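Local coordinates for protein VP5 (Halorubrum pleomorphic virus 6, PDB 6QGL) that is an envelope protein, probably responsible for fusing the membrane of this archaeal virus with that of its host, at residues 24-29 with 294-299; 67-72 with 232-237; 370-375 with 384-389. All coordinates share one frame; numbering follows the deposited sequence.

Contact 1 (24-29 with 294-299)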
ATOM      1  N   TRP A  24       1.010  -5.344  -7.998  1.00 60.79           N
ATOM      2  CA  TRP A  24       1.400  -4.514  -9.138  1.00 58.96           C
ATOM      3  C   TRP A  24       2.838  -4.781  -9.601  1.00 62.16           C
ATOM      4  O   TRP A  24       3.179  -4.473 -10.743  1.00 60.92           O
ATOM      5  CB  TRP A  24       1.175  -3.026  -8.831  1.00 56.39           C
ATOM      6  CG  TRP A  24       2.044  -2.474  -7.740  1.00 56.65           C
ATOM      7  CD1 TRP A  24       1.772  -2.458  -6.406  1.00 60.10           C
ATOM      8  CD2 TRP A  24       3.301  -1.805  -7.904  1.00 55.47           C
ATOM      9  NE1 TRP A  24       2.802  -1.861  -5.722  1.00 59.06           N
ATOM     10  CE2 TRP A  24       3.741  -1.421  -6.618  1.00 59.51           C
ATOM     11  CE3 TRP A  24       4.091  -1.471  -9.018  1.00 55.78           C
ATOM     12  CZ2 TRP A  24       4.951  -0.744  -6.411  1.00 58.34           C
ATOM     13  CZ3 TRP A  24       5.287  -0.801  -8.814  1.00 56.78           C
ATOM     14  CH2 TRP A  24       5.706  -0.440  -7.524  1.00 57.51           C
ATOM     15  N   THR A  25       3.668  -5.361  -8.717  1.00 59.34           N
ATOM     16  CA  THR A  25       5.057  -5.706  -9.031  1.00 58.88           C
ATOM     17  C   THR A  25       5.156  -7.106  -9.633  1.00 64.34           C
ATOM     18  O   THR A  25       6.228  -7.478 -10.100  1.00 63.86           O
ATOM     19  CB  THR A  25       5.953  -5.593  -7.783  1.00 66.48           C
ATOM     20  OG1 THR A  25       5.489  -6.494  -6.779  1.00 67.55           O
ATOM     21  CG2 THR A  25       6.037  -4.181  -7.235  1.00 64.91           C
ATOM     22  N   LEU A  26       4.062  -7.890  -9.601  1.00 62.78           N
ATOM     23  CA  LEU A  26       4.075  -9.270 -10.096  1.00 64.23           C
ATOM     24  C   LEU A  26       3.031  -9.586 -11.165  1.00 69.84           C
ATOM     25  O   LEU A  26       3.157 -10.616 -11.830  1.00 70.61           O
ATOM     26  CB  LEU A  26       3.944 -10.258  -8.916  1.00 65.75           C
ATOM     27  CG  LEU A  26       4.945 -10.082  -7.764  1.00 70.18           C
ATOM     28  CD1 LEU A  26       4.482 -10.800  -6.527  1.00 72.05           C
ATOM     29  CD2 LEU A  26       6.341 -10.539  -8.160  1.00 72.00           C
ATOM     30  N   ARG A  27       1.996  -8.740 -11.322  1.00 66.96           N
ATOM     31  CA  ARG A  27       0.908  -8.974 -12.287  1.00 68.27           C
ATOM     32  C   ARG A  27       0.325  -7.663 -12.786  1.00 72.70           C
ATOM     33  O   ARG A  27       0.553  -6.628 -12.165  1.00 70.55           O
ATOM     34  CB  ARG A  27      -0.238  -9.761 -11.620  1.00 69.91           C
ATOM     35  CG  ARG A  27       0.145 -11.119 -11.078  1.00 81.26           C
ATOM     36  CD  ARG A  27      -0.918 -11.738 -10.200  1.00 87.98           C
ATOM     37  NE  ARG A  27      -1.119 -10.995  -8.959  1.00 90.23           N
ATOM     38  CZ  ARG A  27      -0.422 -11.168  -7.841  1.00101.48           C
ATOM     39  NH1 ARG A  27       0.562 -12.059  -7.791  1.00 85.71           N
ATOM     40  NH2 ARG A  27      -0.702 -10.450  -6.765  1.00 88.46           N
ATOM     41  N   GLU A  28      -0.485  -7.719 -13.868  1.00 71.88           N
ATOM     42  CA  GLU A  28      -1.190  -6.553 -14.392  1.00 72.10           C
ATOM     43  C   GLU A  28      -2.193  -6.139 -13.311  1.00 78.42           C
ATOM     44  O   GLU A  28      -3.000  -6.961 -12.866  1.00 79.49           O
ATOM     45  CB  GLU A  28      -1.894  -6.875 -15.723  1.00 74.91           C
ATOM     46  CG  GLU A  28      -2.665  -5.694 -16.297  1.00 86.41           C
ATOM     47  CD  GLU A  28      -3.191  -5.813 -17.716  1.00112.36           C
ATOM     48  OE1 GLU A  28      -3.046  -6.894 -18.334  1.00110.40           O
ATOM     49  OE2 GLU A  28      -3.753  -4.811 -18.212  1.00108.06           O
ATOM     50  N   PHE A  29      -2.069  -4.894 -12.837  1.00 75.23           N
ATOM     51  CA  PHE A  29      -2.901  -4.356 -11.768  1.00 75.90           C
ATOM     52  C   PHE A  29      -3.939  -3.376 -12.298  1.00 80.31           C
ATOM     53  O   PHE A  29      -3.595  -2.434 -13.018  1.00 78.78           O
ATOM     54  CB  PHE A  29      -2.016  -3.711 -10.683  1.00 76.87           C
ATOM     55  CG  PHE A  29      -2.754  -3.076  -9.529  1.00 79.10           C
ATOM     56  CD1 PHE A  29      -3.227  -3.849  -8.475  1.00 83.90           C
ATOM     57  CD2 PHE A  29      -2.958  -1.702  -9.484  1.00 80.79           C
ATOM     58  CE1 PHE A  29      -3.908  -3.261  -7.408  1.00 85.38           C
ATOM     59  CE2 PHE A  29      -3.643  -1.113  -8.419  1.00 84.11           C
ATOM     60  CZ  PHE A  29      -4.114  -1.896  -7.387  1.00 83.61           C
ATOM     61  N   LEU A 294       4.433 -10.974  -1.030  1.00 70.96           N
ATOM     62  CA  LEU A 294       5.627 -10.659  -0.241  1.00 70.33           C
ATOM     63  C   LEU A 294       6.588 -11.853  -0.215  1.00 74.48           C
ATOM     64  O   LEU A 294       7.799 -11.648  -0.277  1.00 74.16           O
ATOM     65  CB  LEU A 294       5.267 -10.202   1.181  1.00 70.24           C
ATOM     66  CG  LEU A 294       4.664  -8.796   1.316  1.00 74.61           C
ATOM     67  CD1 LEU A 294       3.825  -8.685   2.571  1.00 74.68           C
ATOM     68  CD2 LEU A 294       5.738  -7.709   1.276  1.00 76.74           C
ATOM     69  N   ILE A 295       6.045 -13.094  -0.187  1.00 71.34           N
ATOM     70  CA  ILE A 295       6.825 -14.337  -0.240  1.00 71.73           C
ATOM     71  C   ILE A 295       7.480 -14.449  -1.633  1.00 75.74           C
ATOM     72  O   ILE A 295       8.682 -14.703  -1.716  1.00 75.53           O
ATOM     73  CB  ILE A 295       5.968 -15.584   0.155  1.00 75.69           C
ATOM     74  CG1 ILE A 295       5.708 -15.621   1.682  1.00 76.19           C
ATOM     75  CG2 ILE A 295       6.613 -16.901  -0.313  1.00 77.21           C
ATOM     76  CD1 ILE A 295       4.512 -16.485   2.130  1.00 82.57           C
ATOM     77  N   ALA A 296       6.702 -14.191  -2.714  1.00 72.11           N
ATOM     78  CA  ALA A 296       7.166 -14.220  -4.109  1.00 71.67           C
ATOM     79  C   ALA A 296       8.273 -13.194  -4.394  1.00 74.00           C
ATOM     80  O   ALA A 296       9.064 -13.390  -5.319  1.00 73.64           O
ATOM     81  CB  ALA A 296       5.998 -14.005  -5.056  1.00 72.78           C
ATOM     82  N   LEU A 297       8.326 -12.109  -3.598  1.00 69.55           N
ATOM     83  CA  LEU A 297       9.336 -11.055  -3.707  1.00 68.84           C
ATOM     84  C   LEU A 297      10.510 -11.302  -2.751  1.00 73.01           C
ATOM     85  O   LEU A 297      11.381 -10.444  -2.592  1.00 72.29           O
ATOM     86  CB  LEU A 297       8.710  -9.670  -3.474  1.00 68.68           C
ATOM     87  CG  LEU A 297       7.761  -9.163  -4.560  1.00 73.41           C
ATOM     88  CD1 LEU A 297       6.949  -8.033  -4.045  1.00 73.56           C
ATOM     89  CD2 LEU A 297       8.515  -8.706  -5.797  1.00 75.74           C
ATOM     90  N   ASN A 298      10.529 -12.499  -2.128  1.00 70.47           N
ATOM     91  CA  ASN A 298      11.563 -12.984  -1.214  1.00 70.95           C
ATOM     92  C   ASN A 298      11.796 -12.052  -0.008  1.00 75.47           C
ATOM     93  O   ASN A 298      12.941 -11.738   0.347  1.00 75.42           O
ATOM     94  CB  ASN A 298      12.859 -13.285  -1.983  1.00 71.71           C
ATOM     95  CG  ASN A 298      13.789 -14.223  -1.272  1.00 92.43           C
ATOM     96  OD1 ASN A 298      13.372 -15.187  -0.624  1.00 86.90           O
ATOM     97  ND2 ASN A 298      15.076 -13.953  -1.382  1.00 84.16           N
ATOM     98  N   VAL A 299      10.696 -11.619   0.623  1.00 72.22           N
ATOM     99  CA  VAL A 299      10.734 -10.769   1.814  1.00 72.46           C
ATOM    100  C   VAL A 299      10.783 -11.717   3.025  1.00 78.15           C
ATOM    101  O   VAL A 299       9.911 -12.583   3.125  1.00 78.06           O
ATOM    102  CB  VAL A 299       9.525  -9.777   1.885  1.00 75.73           C
ATOM    103  CG1 VAL A 299       9.503  -9.000   3.201  1.00 75.78           C
ATOM    104  CG2 VAL A 299       9.518  -8.817   0.697  1.00 75.18           C
TER

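Contact 2 (67-72 with 232-237)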
ATOM      1  N   ASP A  67       4.280   3.749  -0.709  1.00 69.14           N
ATOM      2  CA  ASP A  67       4.917   3.261   0.528  1.00 70.63           C
ATOM      3  C   ASP A  67       5.552   1.862   0.479  1.00 74.74           C
ATOM      4  O   ASP A  67       5.927   1.344   1.536  1.00 75.63           O
ATOM      5  CB  ASP A  67       3.921   3.319   1.702  1.00 74.03           C
ATOM      6  CG  ASP A  67       4.064   4.509   2.626  1.00 86.65           C
ATOM      7  OD1 ASP A  67       5.133   5.160   2.600  1.00 87.83           O
ATOM      8  OD2 ASP A  67       3.117   4.780   3.391  1.00 93.24           O
ATOM      9  N   ASN A  68       5.701   1.256  -0.705  1.00 70.23           N
ATOM     10  CA  ASN A  68       6.302  -0.079  -0.794  1.00 70.27           C
ATOM     11  C   ASN A  68       7.709  -0.041  -1.422  1.00 73.45           C
ATOM     12  O   ASN A  68       8.056  -0.884  -2.249  1.00 72.61           O
ATOM     13  CB  ASN A  68       5.342  -1.049  -1.502  1.00 70.08           C
ATOM     14  CG  ASN A  68       4.095  -1.394  -0.712  1.00 87.06           C
ATOM     15  OD1 ASN A  68       3.026  -1.635  -1.276  1.00 80.72           O
ATOM     16  ND2 ASN A  68       4.195  -1.441   0.608  1.00 77.08           N
ATOM     17  N   GLN A  69       8.518   0.943  -0.998  1.00 70.01           N
ATOM     18  CA  GLN A  69       9.880   1.192  -1.491  1.00 69.32           C
ATOM     19  C   GLN A  69      10.878   0.076  -1.186  1.00 73.04           C
ATOM     20  O   GLN A  69      11.659  -0.289  -2.065  1.00 72.15           O
ATOM     21  CB  GLN A  69      10.408   2.524  -0.939  1.00 71.32           C
ATOM     22  CG  GLN A  69       9.609   3.742  -1.384  1.00 86.54           C
ATOM     23  CD  GLN A  69       9.830   4.914  -0.465  1.00109.37           C
ATOM     24  OE1 GLN A  69       9.515   4.872   0.731  1.00106.14           O
ATOM     25  NE2 GLN A  69      10.366   5.995  -1.004  1.00102.79           N
ATOM     26  N   ASN A  70      10.866  -0.457   0.048  1.00 70.31           N
ATOM     27  CA  ASN A  70      11.812  -1.488   0.479  1.00 70.69           C
ATOM     28  C   ASN A  70      11.496  -2.910  -0.027  1.00 74.22           C
ATOM     29  O   ASN A  70      12.174  -3.854   0.384  1.00 75.25           O
ATOM     30  CB  ASN A  70      11.982  -1.471   1.997  1.00 72.20           C
ATOM     31  CG  ASN A  70      12.676  -0.235   2.511  1.00 91.54           C
ATOM     32  OD1 ASN A  70      13.828   0.058   2.166  1.00 85.37           O
ATOM     33  ND2 ASN A  70      11.992   0.514   3.358  1.00 83.12           N
ATOM     34  N   ILE A  71      10.508  -3.070  -0.924  1.00 69.44           N
ATOM     35  CA  ILE A  71      10.191  -4.376  -1.518  1.00 69.23           C
ATOM     36  C   ILE A  71      10.678  -4.406  -2.971  1.00 71.51           C
ATOM     37  O   ILE A  71      10.508  -5.415  -3.660  1.00 71.12           O
ATOM     38  CB  ILE A  71       8.702  -4.818  -1.378  1.00 72.92           C
ATOM     39  CG1 ILE A  71       7.760  -3.846  -2.103  1.00 72.43           C
ATOM     40  CG2 ILE A  71       8.308  -5.048   0.089  1.00 75.50           C
ATOM     41  CD1 ILE A  71       6.496  -4.302  -2.389  1.00 83.30           C
ATOM     42  N   LEU A  72      11.295  -3.297  -3.427  1.00 66.96           N
ATOM     43  CA  LEU A  72      11.799  -3.159  -4.790  1.00 65.66           C
ATOM     44  C   LEU A  72      13.044  -4.025  -5.053  1.00 69.46           C
ATOM     45  O   LEU A  72      13.291  -4.374  -6.206  1.00 68.27           O
ATOM     46  CB  LEU A  72      12.009  -1.683  -5.172  1.00 65.11           C
ATOM     47  CG  LEU A  72      10.721  -0.825  -5.236  1.00 69.68           C
ATOM     48  CD1 LEU A  72      11.035   0.635  -5.406  1.00 69.62           C
ATOM     49  CD2 LEU A  72       9.793  -1.273  -6.357  1.00 71.45           C
ATOM     50  N   TRP A 232       6.337  10.030  -5.425  1.00 53.65           N
ATOM     51  CA  TRP A 232       6.217   9.351  -6.719  1.00 52.73           C
ATOM     52  C   TRP A 232       7.557   9.153  -7.428  1.00 56.58           C
ATOM     53  O   TRP A 232       7.784   8.091  -8.009  1.00 55.96           O
ATOM     54  CB  TRP A 232       5.221  10.088  -7.625  1.00 51.03           C
ATOM     55  CG  TRP A 232       3.792   9.854  -7.242  1.00 51.80           C
ATOM     56  CD1 TRP A 232       3.054  10.569  -6.346  1.00 55.10           C
ATOM     57  CD2 TRP A 232       2.940   8.806  -7.718  1.00 51.18           C
ATOM     58  NE1 TRP A 232       1.787  10.044  -6.248  1.00 54.36           N
ATOM     59  CE2 TRP A 232       1.686   8.964  -7.084  1.00 55.42           C
ATOM     60  CE3 TRP A 232       3.108   7.760  -8.641  1.00 52.24           C
ATOM     61  CZ2 TRP A 232       0.606   8.110  -7.333  1.00 54.63           C
ATOM     62  CZ3 TRP A 232       2.043   6.905  -8.876  1.00 53.68           C
ATOM     63  CH2 TRP A 232       0.808   7.086  -8.229  1.00 54.58           C
ATOM     64  N   ASN A 233       8.440  10.168  -7.377  1.00 53.44           N
ATOM     65  CA  ASN A 233       9.767  10.120  -7.993  1.00 53.33           C
ATOM     66  C   ASN A 233      10.699   9.159  -7.272  1.00 56.97           C
ATOM     67  O   ASN A 233      11.572   8.579  -7.917  1.00 56.65           O
ATOM     68  CB  ASN A 233      10.391  11.511  -8.087  1.00 54.18           C
ATOM     69  CG  ASN A 233      11.678  11.565  -8.871  1.00 74.01           C
ATOM     70  OD1 ASN A 233      12.745  11.879  -8.330  1.00 69.29           O
ATOM     71  ND2 ASN A 233      11.606  11.263 -10.161  1.00 65.09           N
ATOM     72  N   ALA A 234      10.517   8.989  -5.944  1.00 53.73           N
ATOM     73  CA  ALA A 234      11.314   8.073  -5.126  1.00 53.99           C
ATOM     74  C   ALA A 234      11.173   6.646  -5.655  1.00 57.29           C
ATOM     75  O   ALA A 234      12.183   5.975  -5.870  1.00 57.10           O
ATOM     76  CB  ALA A 234      10.877   8.144  -3.671  1.00 55.52           C
ATOM     77  N   VAL A 235       9.926   6.219  -5.932  1.00 53.33           N
ATOM     78  CA  VAL A 235       9.605   4.894  -6.474  1.00 52.69           C
ATOM     79  C   VAL A 235      10.140   4.790  -7.910  1.00 56.40           C
ATOM     80  O   VAL A 235      10.700   3.754  -8.276  1.00 56.00           O
ATOM     81  CB  VAL A 235       8.083   4.574  -6.385  1.00 56.25           C
ATOM     82  CG1 VAL A 235       7.800   3.122  -6.772  1.00 55.90           C
ATOM     83  CG2 VAL A 235       7.535   4.866  -4.991  1.00 56.78           C
ATOM     84  N   GLU A 236       9.997   5.876  -8.698  1.00 53.01           N
ATOM     85  CA  GLU A 236      10.469   5.960 -10.080  1.00 52.74           C
ATOM     86  C   GLU A 236      11.982   5.736 -10.175  1.00 58.01           C
ATOM     87  O   GLU A 236      12.413   4.856 -10.925  1.00 57.49           O
ATOM     88  CB  GLU A 236      10.062   7.306 -10.712  1.00 54.02           C
ATOM     89  CG  GLU A 236      10.753   7.644 -12.027  1.00 62.72           C
ATOM     90  CD  GLU A 236      10.450   6.772 -13.234  1.00 76.90           C
ATOM     91  OE1 GLU A 236       9.349   6.180 -13.290  1.00 64.62           O
ATOM     92  OE2 GLU A 236      11.312   6.703 -14.141  1.00 70.53           O
ATOM     93  N   THR A 237      12.774   6.515  -9.407  1.00 56.23           N
ATOM     94  CA  THR A 237      14.240   6.433  -9.389  1.00 57.30           C
ATOM     95  C   THR A 237      14.733   5.080  -8.882  1.00 61.60           C
ATOM     96  O   THR A 237      15.749   4.587  -9.370  1.00 61.66           O
ATOM     97  CB  THR A 237      14.864   7.611  -8.632  1.00 68.46           C
ATOM     98  OG1 THR A 237      14.309   7.678  -7.320  1.00 70.55           O
ATOM     99  CG2 THR A 237      14.669   8.939  -9.353  1.00 66.95           C
TER

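Contact 3 (370-375 with 384-389)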
ATOM      1  N   GLY A 370     -30.760   8.624  27.512  1.00 62.60           N
ATOM      2  CA  GLY A 370     -30.320   7.629  26.540  1.00 61.94           C
ATOM      3  C   GLY A 370     -29.123   8.027  25.701  1.00 66.53           C
ATOM      4  O   GLY A 370     -28.660   7.223  24.891  1.00 66.35           O
ATOM      5  N   THR A 371     -28.594   9.250  25.878  1.00 63.93           N
ATOM      6  CA  THR A 371     -27.458   9.719  25.076  1.00 65.00           C
ATOM      7  C   THR A 371     -26.114   9.351  25.714  1.00 68.56           C
ATOM      8  O   THR A 371     -25.866   9.673  26.878  1.00 67.82           O
ATOM      9  CB  THR A 371     -27.584  11.221  24.749  1.00 72.51           C
ATOM     10  OG1 THR A 371     -28.942  11.521  24.432  1.00 71.59           O
ATOM     11  CG2 THR A 371     -26.694  11.647  23.591  1.00 72.03           C
ATOM     12  N   ILE A 372     -25.256   8.675  24.933  1.00 65.55           N
ATOM     13  CA  ILE A 372     -23.899   8.253  25.304  1.00 65.30           C
ATOM     14  C   ILE A 372     -22.919   9.185  24.573  1.00 72.11           C
ATOM     15  O   ILE A 372     -23.046   9.363  23.362  1.00 72.28           O
ATOM     16  CB  ILE A 372     -23.655   6.758  24.928  1.00 66.91           C
ATOM     17  CG1 ILE A 372     -24.694   5.826  25.585  1.00 65.62           C
ATOM     18  CG2 ILE A 372     -22.219   6.314  25.251  1.00 67.32           C
ATOM     19  CD1 ILE A 372     -24.894   4.516  24.861  1.00 70.72           C
ATOM     20  N   THR A 373     -21.952   9.774  25.301  1.00 70.56           N
ATOM     21  CA  THR A 373     -20.966  10.680  24.708  1.00 72.92           C
ATOM     22  C   THR A 373     -19.543  10.141  24.862  1.00 78.20           C
ATOM     23  O   THR A 373     -19.166   9.685  25.942  1.00 76.75           O
ATOM     24  CB  THR A 373     -21.128  12.118  25.252  1.00 82.71           C
ATOM     25  OG1 THR A 373     -22.513  12.463  25.306  1.00 82.07           O
ATOM     26  CG2 THR A 373     -20.385  13.154  24.413  1.00 83.52           C
ATOM     27  N   ILE A 374     -18.762  10.202  23.769  1.00 77.10           N
ATOM     28  CA  ILE A 374     -17.357   9.779  23.707  1.00 77.78           C
ATOM     29  C   ILE A 374     -16.468  11.010  23.449  1.00 85.95           C
ATOM     30  O   ILE A 374     -16.925  11.954  22.802  1.00 86.88           O
ATOM     31  CB  ILE A 374     -17.130   8.609  22.707  1.00 79.81           C
ATOM     32  CG1 ILE A 374     -17.535   8.990  21.261  1.00 81.03           C
ATOM     33  CG2 ILE A 374     -17.866   7.347  23.185  1.00 78.58           C
ATOM     34  CD1 ILE A 374     -17.058   8.056  20.153  1.00 86.78           C
ATOM     35  N   THR A 375     -15.229  11.023  23.984  1.00 84.83           N
ATOM     36  CA  THR A 375     -14.324  12.180  23.871  1.00 87.96           C
ATOM     37  C   THR A 375     -13.226  12.024  22.790  1.00 94.61           C
ATOM     38  O   THR A 375     -12.282  12.821  22.753  1.00 96.44           O
ATOM     39  CB  THR A 375     -13.724  12.536  25.247  1.00 95.81           C
ATOM     40  OG1 THR A 375     -12.894  11.468  25.700  1.00 94.56           O
ATOM     41  CG2 THR A 375     -14.782  12.859  26.291  1.00 93.14           C
ATOM     42  N   ILE A 384     -18.263   0.499  18.954  1.00 74.52           N
ATOM     43  CA  ILE A 384     -17.983   0.707  20.374  1.00 73.08           C
ATOM     44  C   ILE A 384     -19.098   0.026  21.155  1.00 74.38           C
ATOM     45  O   ILE A 384     -20.265   0.408  21.028  1.00 73.83           O
ATOM     46  CB  ILE A 384     -17.783   2.201  20.771  1.00 76.70           C
ATOM     47  CG1 ILE A 384     -16.643   2.848  19.952  1.00 78.12           C
ATOM     48  CG2 ILE A 384     -17.512   2.337  22.284  1.00 76.99           C
ATOM     49  CD1 ILE A 384     -16.693   4.355  19.859  1.00 85.54           C
ATOM     50  N   GLU A 385     -18.735  -1.023  21.908  1.00 69.22           N
ATOM     51  CA  GLU A 385     -19.651  -1.798  22.741  1.00 67.75           C
ATOM     52  C   GLU A 385     -19.664  -1.164  24.126  1.00 69.74           C
ATOM     53  O   GLU A 385     -18.706  -1.310  24.889  1.00 69.62           O
ATOM     54  CB  GLU A 385     -19.239  -3.282  22.802  1.00 69.20           C
ATOM     55  CG  GLU A 385     -19.364  -4.020  21.479  1.00 79.62           C
ATOM     56  CD  GLU A 385     -19.286  -5.530  21.580  1.00100.84           C
ATOM     57  OE1 GLU A 385     -20.257  -6.201  21.160  1.00 95.98           O
ATOM     58  OE2 GLU A 385     -18.259  -6.047  22.076  1.00 95.03           O
ATOM     59  N   VAL A 386     -20.729  -0.405  24.417  1.00 64.66           N
ATOM     60  CA  VAL A 386     -20.900   0.324  25.674  1.00 63.57           C
ATOM     61  C   VAL A 386     -21.716  -0.514  26.657  1.00 65.56           C
ATOM     62  O   VAL A 386     -22.848  -0.889  26.351  1.00 64.62           O
ATOM     63  CB  VAL A 386     -21.533   1.727  25.443  1.00 67.54           C
ATOM     64  CG1 VAL A 386     -21.617   2.523  26.744  1.00 67.19           C
ATOM     65  CG2 VAL A 386     -20.768   2.514  24.381  1.00 68.32           C
ATOM     66  N   THR A 387     -21.137  -0.794  27.837  1.00 61.41           N
ATOM     67  CA  THR A 387     -21.797  -1.543  28.903  1.00 60.51           C
ATOM     68  C   THR A 387     -22.151  -0.575  30.022  1.00 64.00           C
ATOM     69  O   THR A 387     -21.267   0.103  30.548  1.00 64.12           O
ATOM     70  CB  THR A 387     -20.940  -2.738  29.358  1.00 67.47           C
ATOM     71  OG1 THR A 387     -20.784  -3.639  28.261  1.00 68.00           O
ATOM     72  CG2 THR A 387     -21.548  -3.483  30.547  1.00 64.40           C
ATOM     73  N   THR A 388     -23.443  -0.499  30.370  1.00 59.86           N
ATOM     74  CA  THR A 388     -23.928   0.394  31.424  1.00 59.45           C
ATOM     75  C   THR A 388     -23.794  -0.257  32.801  1.00 63.98           C
ATOM     76  O   THR A 388     -23.517  -1.455  32.898  1.00 63.89           O
ATOM     77  CB  THR A 388     -25.359   0.900  31.136  1.00 64.53           C
ATOM     78  OG1 THR A 388     -26.312  -0.139  31.360  1.00 62.74           O
ATOM     79  CG2 THR A 388     -25.516   1.496  29.741  1.00 62.45           C
ATOM     80  N   VAL A 389     -24.010   0.539  33.861  1.00 60.95           N
ATOM     81  CA  VAL A 389     -23.949   0.144  35.272  1.00 61.07           C
ATOM     82  C   VAL A 389     -25.098  -0.859  35.602  1.00 64.33           C
ATOM     83  O   VAL A 389     -24.965  -1.658  36.531  1.00 64.28           O
ATOM     84  CB  VAL A 389     -23.885   1.412  36.187  1.00 65.28           C
ATOM     85  CG1 VAL A 389     -24.170   1.100  37.650  1.00 65.24           C
ATOM     86  CG2 VAL A 389     -22.529   2.098  36.067  1.00 66.39           C
TER

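Contact 1 (24-29 with 294-299)
L26 and L297 share the apolar part of this contact, with A296 beside them. The two methyls of L26 divide the work: CD2 lies 3.7 Å from L297 CD2, while CD1 sits 3.8 Å from A296 CB. L26 carries CG beside its backbone N and opposite the carbonyl carbon (chi1 -53°), and this directs the isobutyl group across to the end of helix 289-296. The main chains stay well apart, with L26 CA 8.4 Å from A296 CA.

One polar atom joins the apolar cluster. T25 OG1 packs 3.5 Å from L297 CD1, a van der Waals contact, because the polar partner of the hydroxyl is V22 O. The threonine's two branches serve different neighbours: with OG1 placed between the backbone N and the carbonyl carbon (chi1 61°), CG2 is turned over the centre of the W24 ring, 3.5 Å above its plane.

Hydrogen bonds shape the helix end that presents A296 and L297. N298, at positive phi, is the C' residue of a Schellman motif, with V299 N bonded to L294 O at 3.0 Å and N298 N to I295 O at 2.9 Å. Nearby, T78 of helix 73-92 touches both L26 and L297.

No hydrogen bond or salt bridge joins the two segments themselves, and all four touching residues are buried, consistent with apolar packing and exclusion of water contributing most of the contact between them. The salt bridge from R27 to D293, on the same helix, adds a charged link beside it.

Contact 2 (67-72 with 232-237)
The carboxamide of Q69 is the flat group that meets the helix, and it does so with its nitrogen: NE2 lies 3.5 Å from A234 CB. The methyl carbon stands beyond NE2, so it is not stacked over the group. The other flat group, the W232 indole, turns to aromatic neighbours on helix 97-140, meeting W123 edge-to-face and F119 with ring planes about 45° apart.

Q69 reaches A234 because its chain runs extended beyond CG (chi2 159°). On the way, Q69 CG passes 4.3 Å from V235 CG2. The other V235 methyl serves L72, with V235 CG1 4.3 Å from L72 CD1, so the branched valine is flanked by two residues of the 67-72 segment. The backbones come closest at Q69 and V235, whose CA atoms are 6.2 Å apart. No hydrogen bond joins the two segments, and the wide spacing of both valine methyls from their partners indicates light apolar packing.

Burial is uneven: V235 and L72 are buried, whereas Q69 and A234 remain partly exposed. The 67-72 segment connects helix 43-66 to helix 73-92 and lies against helix 229-257, where Q69 and L72 also touch E238 and L72 touches V242. V235 packs in addition on F119 of helix 97-140, while N68 and I71 rest on Y348 of strand 347-352.

Contact 3 (370-375 with 384-389)
Two beta sheets face each other here in a sandwich-like arrangement, strand 371-374 belonging to a three-stranded antiparallel sheet and strand 382-388 to a five-stranded one. The evidence for face-to-face packing is the spacing together with the bonding: I372 CA is 8.5 Å from V386 CA, I374 CA is 9.7 Å from I384 CA, and no hydrogen bond crosses between the segments. Both strands use alternate residues, I372 and I374 on one side and I384 and V386 on the other, as expected when one face of each strand is turned to the interior.

The inward side chains meet tip to tip in two pairs. I372 offers its branch methyl CG2, which comes within 4.1 Å of V386 CG1 and 4.2 Å of V386 CG2. With chi1 -176°, V386 sets CG1 opposite its backbone N and CG2 opposite the carbonyl carbon, which leaves both methyls facing I372 CG2. The second pair uses the longer arms: I374 CD1 and I384 CD1 are 3.7 Å apart. In I374 the arm departs from between the backbone N and the carbonyl carbon (chi1 60°), and an extended chi2 of 166° carries CD1 across to its counterpart.

The four residues that meet are all aliphatic and buried, with W360, W401 and W409 beside them: I374 touches W360 and W409, and I384 touches W401. Within its own sheet, strand 371-374 bonds to strand 409-412 through I372 with Y411 and I374 with W409. V394 of strand 393-397 touches both I372 and V386, and V386 also packs on V424 of strand 422-431.

From the N terminus, segment 24-29 opens the longest loop, which closes 264 intervening residues later at 294-299, where helix 289-296 ends. Contact 2 is nested within it, joining the 67-72 connection to helix 229-257. The two touch directly: I71 CG2 lies 3.9 Å from L294 CD2, and V235 CG1 is 4.2 Å from W24 CH2. Together they tie the N-terminal segment, the helical bundle and the end of helix 289-296 into one region. Contact 3 follows in series, a short closure of eight residues between facing sheets. Its centre is about 44 Å from each of the others, with nearest atoms about 29 Å from contact 1 and 26 Å from contact 2.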